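Local atomic coordinates of NADH kinase POS5, mitochondrial (Saccharomyces cerevisiae, PDB entry 3AFO), a protein that phosphorylates NADH, preferred about twofold, and NAD(+) with ATP in mitochondria, and is a key source of the cellular reductant NADPH, acting as an anti-oxidant factor. Residues 75-79 with 80-84. Residues are numbered along the deposited sequence; the frame is centred on the assembly and turned at random. Where two conformers were deposited one is given.
Sequences VIVQP and DVAEE
The carboxylate of Asp-80 turns OD1 toward CB of Gln-78, 3.4 Å away, while the backbone N-H of Val-81 approaches that same oxygen from one side of the carboxylate plane. The side chain of Gln-78 bends at chi2 (-67°), which carries its amide, the other flat group, away from the helix; the side chain touches Ile-111 and Met-133. The setting is a beta-alpha turn in the N-terminal domain of the NAD kinase family, where strand 74-76 of the parallel sheet runs into helix 79-86, and it serves as a worked example of how such a helix starts. Gln-78 takes the N-cap position; Pro-79 follows in the first turn, where the helix does not call on a backbone N-H, so proline's lack of one costs nothing. Asp-80 carries CG between its backbone N and carbonyl carbon (chi1 55°), which swings the carboxylate back over the helix start; its bond from Val-81 N is weak, at 2.9 Å to OD1, and the negative charge there probably suits the positive end of the helix dipole. Two nearly straight backbone bonds begin the helix proper: Ala-82 N donates to Gln-78 O at 2.9 Å, and Glu-83 N reaches Pro-79 O at 3.3 Å. On the buried side Val-77 packs against the first turn, its CB 3.8 Å from Val-81 CG1 and its CG2 3.7 Å from the methyl CB of Ala-82.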
loop_
_atom_site.group_PDB
_atom_site.type_symbol
_atom_site.label_atom_id
_atom_site.label_comp_id
_atom_site.label_asym_id
_atom_site.label_seq_id
_atom_site.Cartn_x
_atom_site.Cartn_y
_atom_site.Cartn_z
ATOM N N VAL A 75 -6.241 -46.989 12.230
ATOM C CA VAL A 75 -6.284 -45.620 12.757
ATOM C C VAL A 75 -5.080 -45.321 13.647
ATOM O O VAL A 75 -4.830 -46.011 14.647
ATOM C CB VAL A 75 -7.597 -45.359 13.555
ATOM C CG1 VAL A 75 -7.500 -44.080 14.398
ATOM C CG2 VAL A 75 -8.805 -45.313 12.632
ATOM N N ILE A 76 -4.348 -44.274 13.280
ATOM C CA ILE A 76 -3.222 -43.795 14.057
ATOM C C ILE A 76 -3.555 -42.409 14.627
ATOM O O ILE A 76 -4.045 -41.542 13.901
ATOM C CB ILE A 76 -1.954 -43.664 13.187
ATOM C CG1 ILE A 76 -1.704 -44.947 12.371
ATOM C CG2 ILE A 76 -0.770 -43.315 14.056
ATOM C CD1 ILE A 76 -0.705 -44.772 11.182
ATOM N N VAL A 77 -3.288 -42.211 15.918
ATOM C CA VAL A 77 -3.425 -40.893 16.560
ATOM C C VAL A 77 -2.229 -40.704 17.473
ATOM O O VAL A 77 -1.502 -41.659 17.738
ATOM C CB VAL A 77 -4.767 -40.718 17.364
ATOM C CG1 VAL A 77 -5.965 -40.877 16.468
ATOM C CG2 VAL A 77 -4.851 -41.700 18.547
ATOM N N GLN A 78 -2.041 -39.468 17.940
ATOM C CA GLN A 78 -1.037 -39.121 18.947
ATOM C C GLN A 78 -1.259 -39.887 20.259
ATOM O O GLN A 78 -2.396 -40.236 20.574
ATOM C CB GLN A 78 -1.090 -37.612 19.224
ATOM C CG GLN A 78 -0.615 -36.755 18.060
ATOM C CD GLN A 78 0.855 -36.948 17.799
ATOM O OE1 GLN A 78 1.702 -36.396 18.500
ATOM N NE2 GLN A 78 1.169 -37.744 16.794
ATOM N N PRO A 79 -0.175 -40.149 21.022
ATOM C CA PRO A 79 -0.283 -40.867 22.300
ATOM C C PRO A 79 -1.219 -40.224 23.334
ATOM O O PRO A 79 -2.022 -40.926 23.956
ATOM C CB PRO A 79 1.162 -40.884 22.819
ATOM C CG PRO A 79 1.991 -40.795 21.591
ATOM C CD PRO A 79 1.237 -39.888 20.672
ATOM N N ASP A 80 -1.124 -38.910 23.507
ATOM C CA ASP A 80 -1.974 -38.224 24.472
ATOM C C ASP A 80 -3.437 -38.195 24.015
ATOM O O ASP A 80 -4.348 -38.264 24.838
ATOM C CB ASP A 80 -1.433 -36.823 24.822
ATOM C CG ASP A 80 -1.219 -35.924 23.596
ATOM O OD1 ASP A 80 -1.254 -36.405 22.441
ATOM O OD2 ASP A 80 -0.996 -34.710 23.807
ATOM N N VAL A 81 -3.637 -38.119 22.701
ATOM C CA VAL A 81 -4.960 -38.153 22.091
ATOM C C VAL A 81 -5.625 -39.526 22.258
ATOM O O VAL A 81 -6.807 -39.601 22.607
ATOM C CB VAL A 81 -4.901 -37.742 20.604
ATOM C CG1 VAL A 81 -6.155 -38.152 19.865
ATOM C CG2 VAL A 81 -4.677 -36.227 20.479
ATOM N N ALA A 82 -4.863 -40.597 22.014
ATOM C CA ALA A 82 -5.334 -41.972 22.241
ATOM C C ALA A 82 -5.913 -42.133 23.649
ATOM O O ALA A 82 -7.043 -42.609 23.816
ATOM C CB ALA A 82 -4.199 -42.973 22.013
ATOM N N GLU A 83 -5.138 -41.710 24.645
ATOM C CA GLU A 83 -5.570 -41.719 26.040
ATOM C C GLU A 83 -6.772 -40.805 26.268
ATOM O O GLU A 83 -7.719 -41.179 26.966
ATOM C CB GLU A 83 -4.418 -41.305 26.958
ATOM C CG GLU A 83 -3.546 -42.463 27.461
ATOM C CD GLU A 83 -2.569 -42.025 28.557
ATOM O OE1 GLU A 83 -1.916 -40.975 28.390
ATOM O OE2 GLU A 83 -2.458 -42.720 29.593
ATOM N N GLU A 84 -6.729 -39.613 25.671
ATOM C CA GLU A 84 -7.805 -38.637 25.805
ATOM C C GLU A 84 -9.142 -39.183 25.306
ATOM O O GLU A 84 -10.149 -39.073 25.996
ATOM C CB GLU A 84 -7.464 -37.343 25.056
ATOM C CG GLU A 84 -8.489 -36.231 25.235
ATOM C CD GLU A 84 -8.308 -35.089 24.251
ATOM O OE1 GLU A 84 -7.504 -35.231 23.302
ATOM O OE2 GLU A 84 -8.980 -34.049 24.420
#